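Local coordinates for minor fimbrium anchoring subunit Mfa2 (Porphyromonas gingivalis, PDB 5NFI), which anchors the minor Mfa1 fimbriae in the bacterial outer membrane and regulates their length, at residues L60-I74 with T111-M125. Residues are numbered along the deposited sequence; the frame is centred on the assembly and turned at random.
Sequences LEKDGLYTIFAWGNI and TLWYATSPVVELKNM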
ATOM      1  N   LEU A  60      18.685  11.448 -18.051  1.00 73.32           N
ATOM      2  CA  LEU A  60      19.887  10.745 -17.614  1.00 75.24           C
ATOM      3  C   LEU A  60      21.066  11.400 -18.322  1.00 79.44           C
ATOM      4  O   LEU A  60      20.865  12.289 -19.141  1.00 80.78           O
ATOM      5  CB  LEU A  60      19.824   9.255 -17.937  1.00 75.24           C
ATOM      6  CG  LEU A  60      18.634   8.450 -17.422  1.00 73.54           C
ATOM      7  CD1 LEU A  60      18.731   7.058 -17.967  1.00 73.97           C
ATOM      8  CD2 LEU A  60      18.652   8.411 -15.920  1.00 72.45           C
ATOM      9  N   GLU A  61      22.291  10.981 -18.028  1.00 81.68           N
ATOM     10  CA  GLU A  61      23.442  11.590 -18.685  1.00 84.27           C
ATOM     11  C   GLU A  61      24.501  10.586 -19.090  1.00 84.99           C
ATOM     12  O   GLU A  61      24.818  10.447 -20.270  1.00 86.51           O
ATOM     13  CB  GLU A  61      24.062  12.650 -17.781  1.00 86.24           C
ATOM     14  CG  GLU A  61      23.168  13.849 -17.608  1.00 87.46           C
ATOM     15  CD  GLU A  61      23.687  14.814 -16.591  1.00 88.79           C
ATOM     16  OE1 GLU A  61      24.888  14.730 -16.248  1.00 89.87           O
ATOM     17  OE2 GLU A  61      22.883  15.650 -16.130  1.00 88.25           O
ATOM     18  N   LYS A  62      25.068   9.906 -18.110  1.00 82.71           N
ATOM     19  CA  LYS A  62      26.094   8.925 -18.396  1.00 82.80           C
ATOM     20  C   LYS A  62      25.469   7.602 -18.861  1.00 82.94           C
ATOM     21  O   LYS A  62      24.505   7.107 -18.266  1.00 81.94           O
ATOM     22  CB  LYS A  62      26.971   8.725 -17.159  1.00 81.66           C
ATOM     23  CG  LYS A  62      27.282  10.019 -16.428  1.00 80.70           C
ATOM     24  CD  LYS A  62      28.747  10.115 -16.058  1.00 81.84           C
ATOM     25  CE  LYS A  62      29.142  11.559 -15.751  1.00 82.20           C
ATOM     26  NZ  LYS A  62      30.635  11.771 -15.704  1.00 83.92           N
ATOM     27  N   ASP A  63      26.015   7.045 -19.940  1.00 83.82           N
ATOM     28  CA  ASP A  63      25.611   5.729 -20.442  1.00 82.44           C
ATOM     29  C   ASP A  63      25.597   4.685 -19.328  1.00 79.89           C
ATOM     30  O   ASP A  63      26.317   4.819 -18.344  1.00 79.46           O
ATOM     31  CB  ASP A  63      26.553   5.269 -21.568  1.00 84.31           C
ATOM     32  CG  ASP A  63      26.710   6.305 -22.664  1.00 85.18           C
ATOM     33  OD1 ASP A  63      25.968   7.315 -22.644  1.00 83.96           O
ATOM     34  OD2 ASP A  63      27.577   6.104 -23.550  1.00 87.40           O
ATOM     35  N   GLY A  64      24.783   3.645 -19.483  1.00 77.97           N
ATOM     36  CA  GLY A  64      24.774   2.558 -18.516  1.00 76.58           C
ATOM     37  C   GLY A  64      23.433   1.890 -18.246  1.00 74.59           C
ATOM     38  O   GLY A  64      22.446   2.116 -18.967  1.00 74.39           O
ATOM     39  N   LEU A  65      23.406   1.048 -17.213  1.00 73.08           N
ATOM     40  CA  LEU A  65      22.183   0.350 -16.826  1.00 71.40           C
ATOM     41  C   LEU A  65      21.450   1.158 -15.782  1.00 69.97           C
ATOM     42  O   LEU A  65      22.054   1.671 -14.837  1.00 70.97           O
ATOM     43  CB  LEU A  65      22.477  -1.050 -16.288  1.00 71.87           C
ATOM     44  CG  LEU A  65      22.859  -2.123 -17.312  1.00 74.15           C
ATOM     45  CD1 LEU A  65      23.127  -3.435 -16.602  1.00 75.11           C
ATOM     46  CD2 LEU A  65      21.787  -2.288 -18.388  1.00 73.75           C
ATOM     47  N   TYR A  66      20.144   1.290 -15.951  1.00 67.97           N
ATOM     48  CA  TYR A  66      19.363   2.015 -14.968  1.00 65.27           C
ATOM     49  C   TYR A  66      18.062   1.297 -14.698  1.00 64.61           C
ATOM     50  O   TYR A  66      17.537   0.586 -15.550  1.00 65.41           O
ATOM     51  CB  TYR A  66      19.063   3.439 -15.426  1.00 64.04           C
ATOM     52  CG  TYR A  66      20.262   4.328 -15.648  1.00 64.11           C
ATOM     53  CD1 TYR A  66      20.970   4.287 -16.844  1.00 65.37           C
ATOM     54  CD2 TYR A  66      20.661   5.242 -14.679  1.00 62.89           C
ATOM     55  CE1 TYR A  66      22.055   5.117 -17.056  1.00 65.94           C
ATOM     56  CE2 TYR A  66      21.743   6.070 -14.882  1.00 63.30           C
ATOM     57  CZ  TYR A  66      22.436   6.009 -16.072  1.00 64.57           C
ATOM     58  OH  TYR A  66      23.516   6.837 -16.283  1.00 65.00           O
ATOM     59  N   THR A  67      17.554   1.482 -13.489  1.00 62.88           N
ATOM     60  CA  THR A  67      16.215   1.042 -13.159  1.00 60.52           C
ATOM     61  C   THR A  67      15.462   2.276 -12.694  1.00 58.94           C
ATOM     62  O   THR A  67      16.037   3.177 -12.066  1.00 58.48           O
ATOM     63  CB  THR A  67      16.201  -0.043 -12.067  1.00 59.15           C
ATOM     64  OG1 THR A  67      17.179  -1.044 -12.368  1.00 60.21           O
ATOM     65  CG2 THR A  67      14.828  -0.683 -11.987  1.00 58.00           C
ATOM     66  N   ILE A  68      14.183   2.329 -13.023  1.00 57.97           N
ATOM     67  CA  ILE A  68      13.368   3.455 -12.638  1.00 56.66           C
ATOM     68  C   ILE A  68      12.346   3.029 -11.586  1.00 56.39           C
ATOM     69  O   ILE A  68      11.683   2.000 -11.735  1.00 57.70           O
ATOM     70  CB  ILE A  68      12.690   4.064 -13.867  1.00 56.31           C
ATOM     71  CG1 ILE A  68      13.546   5.227 -14.374  1.00 57.73           C
ATOM     72  CG2 ILE A  68      11.283   4.530 -13.548  1.00 54.87           C
ATOM     73  CD1 ILE A  68      13.226   5.674 -15.765  1.00 58.96           C
ATOM     74  N   PHE A  69      12.250   3.805 -10.509  1.00 54.82           N
ATOM     75  CA  PHE A  69      11.233   3.584  -9.485  1.00 53.37           C
ATOM     76  C   PHE A  69      10.193   4.694  -9.582  1.00 53.30           C
ATOM     77  O   PHE A  69      10.538   5.871  -9.702  1.00 53.66           O
ATOM     78  CB  PHE A  69      11.862   3.547  -8.089  1.00 52.37           C
ATOM     79  CG  PHE A  69      12.961   2.515  -7.937  1.00 52.58           C
ATOM     80  CD1 PHE A  69      12.885   1.293  -8.588  1.00 52.76           C
ATOM     81  CD2 PHE A  69      14.072   2.776  -7.156  1.00 52.52           C
ATOM     82  CE1 PHE A  69      13.887   0.350  -8.458  1.00 53.01           C
ATOM     83  CE2 PHE A  69      15.078   1.837  -7.027  1.00 53.06           C
ATOM     84  CZ  PHE A  69      14.980   0.623  -7.681  1.00 53.28           C
ATOM     85  N   ALA A  70       8.919   4.338  -9.557  1.00 52.78           N
ATOM     86  CA  ALA A  70       7.908   5.370  -9.749  1.00 52.78           C
ATOM     87  C   ALA A  70       6.841   5.354  -8.652  1.00 52.28           C
ATOM     88  O   ALA A  70       6.309   4.305  -8.263  1.00 51.21           O
ATOM     89  CB  ALA A  70       7.261   5.235 -11.120  1.00 52.86           C
ATOM     90  N   TRP A  71       6.515   6.546  -8.179  1.00 52.40           N
ATOM     91  CA  TRP A  71       5.545   6.678  -7.115  1.00 52.41           C
ATOM     92  C   TRP A  71       4.414   7.579  -7.529  1.00 53.61           C
ATOM     93  O   TRP A  71       4.641   8.678  -8.030  1.00 54.89           O
ATOM     94  CB  TRP A  71       6.215   7.211  -5.860  1.00 50.87           C
ATOM     95  CG  TRP A  71       7.169   6.238  -5.248  1.00 50.36           C
ATOM     96  CD1 TRP A  71       8.510   6.136  -5.485  1.00 50.31           C
ATOM     97  CD2 TRP A  71       6.852   5.226  -4.279  1.00 50.40           C
ATOM     98  NE1 TRP A  71       9.053   5.124  -4.719  1.00 50.80           N
ATOM     99  CE2 TRP A  71       8.053   4.549  -3.971  1.00 50.63           C
ATOM    100  CE3 TRP A  71       5.669   4.827  -3.642  1.00 50.07           C
ATOM    101  CZ2 TRP A  71       8.106   3.507  -3.050  1.00 51.02           C
ATOM    102  CZ3 TRP A  71       5.723   3.779  -2.728  1.00 49.98           C
ATOM    103  CH2 TRP A  71       6.933   3.137  -2.438  1.00 50.49           C
ATOM    104  N   GLY A  72       3.194   7.103  -7.320  1.00 53.67           N
ATOM    105  CA  GLY A  72       2.012   7.827  -7.720  1.00 54.58           C
ATOM    106  C   GLY A  72       1.273   8.351  -6.522  1.00 54.54           C
ATOM    107  O   GLY A  72       1.006   7.606  -5.578  1.00 54.05           O
ATOM    108  N   ASN A  73       0.956   9.641  -6.588  1.00 55.58           N
ATOM    109  CA  ASN A  73       0.220  10.362  -5.559  1.00 55.53           C
ATOM    110  C   ASN A  73       0.951  10.465  -4.225  1.00 54.95           C
ATOM    111  O   ASN A  73       0.345  10.335  -3.173  1.00 54.23           O
ATOM    112  CB  ASN A  73      -1.146   9.724  -5.343  1.00 55.23           C
ATOM    113  CG  ASN A  73      -1.935   9.628  -6.612  1.00 56.24           C
ATOM    114  OD1 ASN A  73      -1.761  10.444  -7.529  1.00 57.25           O
ATOM    115  ND2 ASN A  73      -2.814   8.631  -6.687  1.00 55.76           N
ATOM    116  N   ILE A  74       2.250  10.713  -4.269  1.00 56.12           N
ATOM    117  CA  ILE A  74       2.955  11.131  -3.076  1.00 57.31           C
ATOM    118  C   ILE A  74       2.404  12.484  -2.616  1.00 59.71           C
ATOM    119  O   ILE A  74       2.324  13.438  -3.380  1.00 60.62           O
ATOM    120  CB  ILE A  74       4.453  11.222  -3.315  1.00 57.84           C
ATOM    121  CG1 ILE A  74       5.061   9.818  -3.301  1.00 56.47           C
ATOM    122  CG2 ILE A  74       5.098  12.091  -2.259  1.00 58.30           C
ATOM    123  CD1 ILE A  74       6.553   9.820  -3.493  1.00 56.33           C
ATOM    124  N   THR A 111      -5.157   7.291  -3.092  1.00 50.65           N
ATOM    125  CA  THR A 111      -4.512   6.115  -3.653  1.00 49.42           C
ATOM    126  C   THR A 111      -3.022   6.331  -3.631  1.00 48.22           C
ATOM    127  O   THR A 111      -2.562   7.464  -3.762  1.00 48.47           O
ATOM    128  CB  THR A 111      -4.972   5.848  -5.075  1.00 49.94           C
ATOM    129  OG1 THR A 111      -5.092   7.097  -5.778  1.00 50.61           O
ATOM    130  CG2 THR A 111      -6.325   5.165  -5.047  1.00 50.46           C
ATOM    131  N   LEU A 112      -2.266   5.264  -3.426  1.00 47.16           N
ATOM    132  CA  LEU A 112      -0.821   5.367  -3.493  1.00 47.43           C
ATOM    133  C   LEU A 112      -0.313   4.284  -4.397  1.00 48.59           C
ATOM    134  O   LEU A 112      -0.724   3.127  -4.268  1.00 49.48           O
ATOM    135  CB  LEU A 112      -0.189   5.236  -2.117  1.00 47.56           C
ATOM    136  CG  LEU A 112       1.337   5.348  -2.131  1.00 47.84           C
ATOM    137  CD1 LEU A 112       1.736   6.797  -2.279  1.00 47.87           C
ATOM    138  CD2 LEU A 112       1.954   4.729  -0.881  1.00 47.70           C
ATOM    139  N   TRP A 113       0.584   4.636  -5.309  1.00 48.90           N
ATOM    140  CA  TRP A 113       0.968   3.679  -6.348  1.00 49.26           C
ATOM    141  C   TRP A 113       2.468   3.495  -6.501  1.00 50.46           C
ATOM    142  O   TRP A 113       3.223   4.450  -6.367  1.00 50.94           O
ATOM    143  CB  TRP A 113       0.401   4.117  -7.689  1.00 48.30           C
ATOM    144  CG  TRP A 113      -1.075   4.283  -7.711  1.00 46.77           C
ATOM    145  CD1 TRP A 113      -1.795   5.326  -7.199  1.00 46.07           C
ATOM    146  CD2 TRP A 113      -2.021   3.395  -8.311  1.00 46.74           C
ATOM    147  NE1 TRP A 113      -3.132   5.130  -7.433  1.00 45.78           N
ATOM    148  CE2 TRP A 113      -3.297   3.954  -8.118  1.00 46.42           C
ATOM    149  CE3 TRP A 113      -1.913   2.173  -8.980  1.00 47.00           C
ATOM    150  CZ2 TRP A 113      -4.454   3.338  -8.575  1.00 47.33           C
ATOM    151  CZ3 TRP A 113      -3.052   1.570  -9.435  1.00 47.92           C
ATOM    152  CH2 TRP A 113      -4.311   2.149  -9.229  1.00 48.08           C
ATOM    153  N   TYR A 114       2.897   2.273  -6.809  1.00 50.74           N
ATOM    154  CA  TYR A 114       4.304   2.037  -7.088  1.00 51.27           C
ATOM    155  C   TYR A 114       4.559   1.252  -8.386  1.00 53.40           C
ATOM    156  O   TYR A 114       3.806   0.368  -8.752  1.00 54.03           O
ATOM    157  CB  TYR A 114       4.976   1.308  -5.928  1.00 51.12           C
ATOM    158  CG  TYR A 114       6.418   1.030  -6.259  1.00 52.58           C
ATOM    159  CD1 TYR A 114       7.346   2.075  -6.334  1.00 52.96           C
ATOM    160  CD2 TYR A 114       6.844  -0.246  -6.570  1.00 53.73           C
ATOM    161  CE1 TYR A 114       8.665   1.843  -6.680  1.00 53.76           C
ATOM    162  CE2 TYR A 114       8.156  -0.487  -6.915  1.00 54.87           C
ATOM    163  CZ  TYR A 114       9.060   0.559  -6.973  1.00 54.79           C
ATOM    164  OH  TYR A 114      10.368   0.313  -7.306  1.00 55.88           O
ATOM    165  N   ALA A 115       5.634   1.585  -9.083  1.00 54.91           N
ATOM    166  CA  ALA A 115       6.057   0.760 -10.205  1.00 55.87           C
ATOM    167  C   ALA A 115       7.573   0.589 -10.230  1.00 55.61           C
ATOM    168  O   ALA A 115       8.321   1.506  -9.870  1.00 55.41           O
ATOM    169  CB  ALA A 115       5.575   1.357 -11.518  1.00 56.40           C
ATOM    170  N   THR A 116       8.022  -0.591 -10.639  1.00 55.63           N
ATOM    171  CA  THR A 116       9.416  -0.770 -11.015  1.00 55.99           C
ATOM    172  C   THR A 116       9.433  -1.050 -12.502  1.00 56.71           C
ATOM    173  O   THR A 116       8.713  -1.922 -12.980  1.00 57.72           O
ATOM    174  CB  THR A 116      10.106  -1.920 -10.263  1.00 56.65           C
ATOM    175  OG1 THR A 116      10.069  -1.676  -8.845  1.00 56.31           O
ATOM    176  CG2 THR A 116      11.551  -2.047 -10.711  1.00 57.09           C
ATOM    177  N   SER A 117      10.220  -0.280 -13.238  1.00 56.34           N
ATOM    178  CA  SER A 117      10.433  -0.560 -14.649  1.00 57.29           C
ATOM    179  C   SER A 117      11.421  -1.719 -14.802  1.00 58.39           C
ATOM    180  O   SER A 117      12.106  -2.099 -13.845  1.00 57.79           O
ATOM    181  CB  SER A 117      10.970   0.674 -15.370  1.00 56.67           C
ATOM    182  OG  SER A 117      12.370   0.780 -15.170  1.00 56.38           O
ATOM    183  N   PRO A 118      11.509  -2.285 -16.011  1.00 59.73           N
ATOM    184  CA  PRO A 118      12.634  -3.200 -16.186  1.00 60.91           C
ATOM    185  C   PRO A 118      13.948  -2.429 -16.211  1.00 60.55           C
ATOM    186  O   PRO A 118      13.947  -1.204 -16.261  1.00 57.10           O
ATOM    187  CB  PRO A 118      12.351  -3.869 -17.537  1.00 63.04           C
ATOM    188  CG  PRO A 118      11.405  -2.944 -18.241  1.00 62.94           C
ATOM    189  CD  PRO A 118      10.608  -2.254 -17.174  1.00 60.84           C
ATOM    190  N   VAL A 119      15.056  -3.150 -16.147  1.00 61.30           N
ATOM    191  CA  VAL A 119      16.348  -2.548 -16.340  1.00 61.79           C
ATOM    192  C   VAL A 119      16.466  -2.093 -17.784  1.00 63.81           C
ATOM    193  O   VAL A 119      16.254  -2.879 -18.722  1.00 65.87           O
ATOM    194  CB  VAL A 119      17.479  -3.522 -16.030  1.00 63.10           C
ATOM    195  CG1 VAL A 119      18.837  -2.854 -16.291  1.00 63.62           C
ATOM    196  CG2 VAL A 119      17.368  -4.025 -14.614  1.00 60.16           C
ATOM    197  N   VAL A 120      16.802  -0.821 -17.959  1.00 63.13           N
ATOM    198  CA  VAL A 120      17.006  -0.254 -19.281  1.00 63.50           C
ATOM    199  C   VAL A 120      18.456   0.144 -19.420  1.00 64.89           C
ATOM    200  O   VAL A 120      19.211   0.090 -18.446  1.00 64.88           O
ATOM    201  CB  VAL A 120      16.098   0.960 -19.528  1.00 61.59           C
ATOM    202  CG1 VAL A 120      14.639   0.541 -19.449  1.00 60.96           C
ATOM    203  CG2 VAL A 120      16.394   2.063 -18.533  1.00 59.39           C
ATOM    204  N   GLU A 121      18.840   0.565 -20.620  1.00 66.48           N
ATOM    205  CA  GLU A 121      20.242   0.789 -20.918  1.00 67.88           C
ATOM    206  C   GLU A 121      20.497   1.912 -21.920  1.00 68.59           C
ATOM    207  O   GLU A 121      20.126   1.794 -23.089  1.00 69.52           O
ATOM    208  CB  GLU A 121      20.842  -0.510 -21.431  1.00 70.20           C
ATOM    209  CG  GLU A 121      22.291  -0.456 -21.814  1.00 72.85           C
ATOM    210  CD  GLU A 121      22.737  -1.802 -22.316  1.00 75.94           C
ATOM    211  OE1 GLU A 121      21.923  -2.750 -22.167  1.00 76.37           O
ATOM    212  OE2 GLU A 121      23.853  -1.914 -22.881  1.00 77.74           O
ATOM    213  N   LEU A 122      21.119   2.996 -21.451  1.00 68.03           N
ATOM    214  CA  LEU A 122      21.695   4.003 -22.346  1.00 69.27           C
ATOM    215  C   LEU A 122      22.982   3.479 -22.958  1.00 70.88           C
ATOM    216  O   LEU A 122      23.934   3.179 -22.228  1.00 70.80           O
ATOM    217  CB  LEU A 122      21.999   5.301 -21.612  1.00 68.50           C
ATOM    218  CG  LEU A 122      20.916   6.361 -21.482  1.00 67.84           C
ATOM    219  CD1 LEU A 122      21.583   7.704 -21.214  1.00 67.84           C
ATOM    220  CD2 LEU A 122      20.049   6.403 -22.722  1.00 68.79           C
ATOM    221  N   LYS A 123      23.027   3.381 -24.282  1.00 72.82           N
ATOM    222  CA  LYS A 123      24.191   2.797 -24.931  1.00 76.07           C
ATOM    223  C   LYS A 123      25.046   3.911 -25.540  1.00 78.22           C
ATOM    224  O   LYS A 123      24.560   5.021 -25.750  1.00 77.23           O
ATOM    225  CB  LYS A 123      23.757   1.788 -25.990  1.00 78.45           C
ATOM    226  CG  LYS A 123      23.229   0.471 -25.430  1.00 78.97           C
ATOM    227  CD  LYS A 123      22.128  -0.089 -26.330  1.00 80.35           C
ATOM    228  CE  LYS A 123      22.063  -1.609 -26.311  1.00 74.70           C
ATOM    229  NZ  LYS A 123      21.173  -2.098 -27.404  1.00 83.35           N
ATOM    230  N   ASN A 124      26.316   3.621 -25.818  1.00 81.44           N
ATOM    231  CA  ASN A 124      27.228   4.645 -26.310  1.00 84.36           C
ATOM    232  C   ASN A 124      26.755   5.214 -27.638  1.00 86.82           C
ATOM    233  O   ASN A 124      26.814   4.551 -28.681  1.00 87.82           O
ATOM    234  CB  ASN A 124      28.648   4.107 -26.453  1.00 86.44           C
ATOM    235  CG  ASN A 124      29.655   5.206 -26.784  1.00 88.10           C
ATOM    236  OD1 ASN A 124      29.292   6.377 -26.935  1.00 87.74           O
ATOM    237  ND2 ASN A 124      30.928   4.835 -26.886  1.00 90.14           N
HETATM  238  N   MSE A 125      26.283   6.454 -27.578  1.00 87.81           N
HETATM  239  CA  MSE A 125      25.737   7.132 -28.742  1.00 90.47           C
HETATM  240  C   MSE A 125      26.791   7.316 -29.817  1.00 95.14           C
HETATM  241  O   MSE A 125      26.465   7.436 -30.997  1.00 97.29           O
HETATM  242  CB  MSE A 125      25.159   8.481 -28.337  1.00 88.75           C
HETATM  243  CG  MSE A 125      23.786   8.757 -28.889  1.00 88.09           C
HETATM  244 SE   MSE A 125      23.164  10.455 -28.199  1.00109.35          SE
HETATM  245  CE  MSE A 125      21.390  10.496 -28.992  1.00134.58           C
TER
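Leu60 sets its CB against CD1 of Leu122, 4.0 Å away, at one end of an antiparallel strand pair. The pair belongs to a beta domain of the transthyretin-like fimbrillin fold, where strand 64-72 runs between strands 28-33 and 113-122. Gly64 and Leu122 form the first hydrogen-bonded pair. The backbone angles of Gly64 (phi 145°) would press a CB against the carbonyl O of Asp63, so they call for glycine. Leu65 lays CD2 alongside CG1 of Val119 and CB of Glu121. Tyr66 and Val120 exchange two backbone bonds.

The register then slips by one residue. Ser117 OG accepts Ile68 N across the break at 3.2 Å and donates to Pro118 O within its own segment. Ile68 O accepts Ser117 N. Phe69 lies beside Tyr114, its CB 3.9 Å from CE1 at the edge of the tyrosine ring. The Tyr114 hydroxyl shares a hydrogen bond with Thr116 OG1. Ala70 and Ala115 pair through both backbone bonds.

Trp71 takes Tyr114 CD1 over the centre of one ring face, 3.5 Å from CE2. Tyr114 CG lies opposite its backbone N (chi1 178°), which swings the ring there. The ring planes meet obliquely at 49°. Trp71 NE1 bonds to Phe172 O, just past strand 169-171. Gly72 pairs with Trp113. Beyond the strand, Asn73 OD1 accepts Ala26 N. Its ND2 bonds to Glu24 O and donates to Thr111 O at 3.2 Å, from above the carbonyl plane.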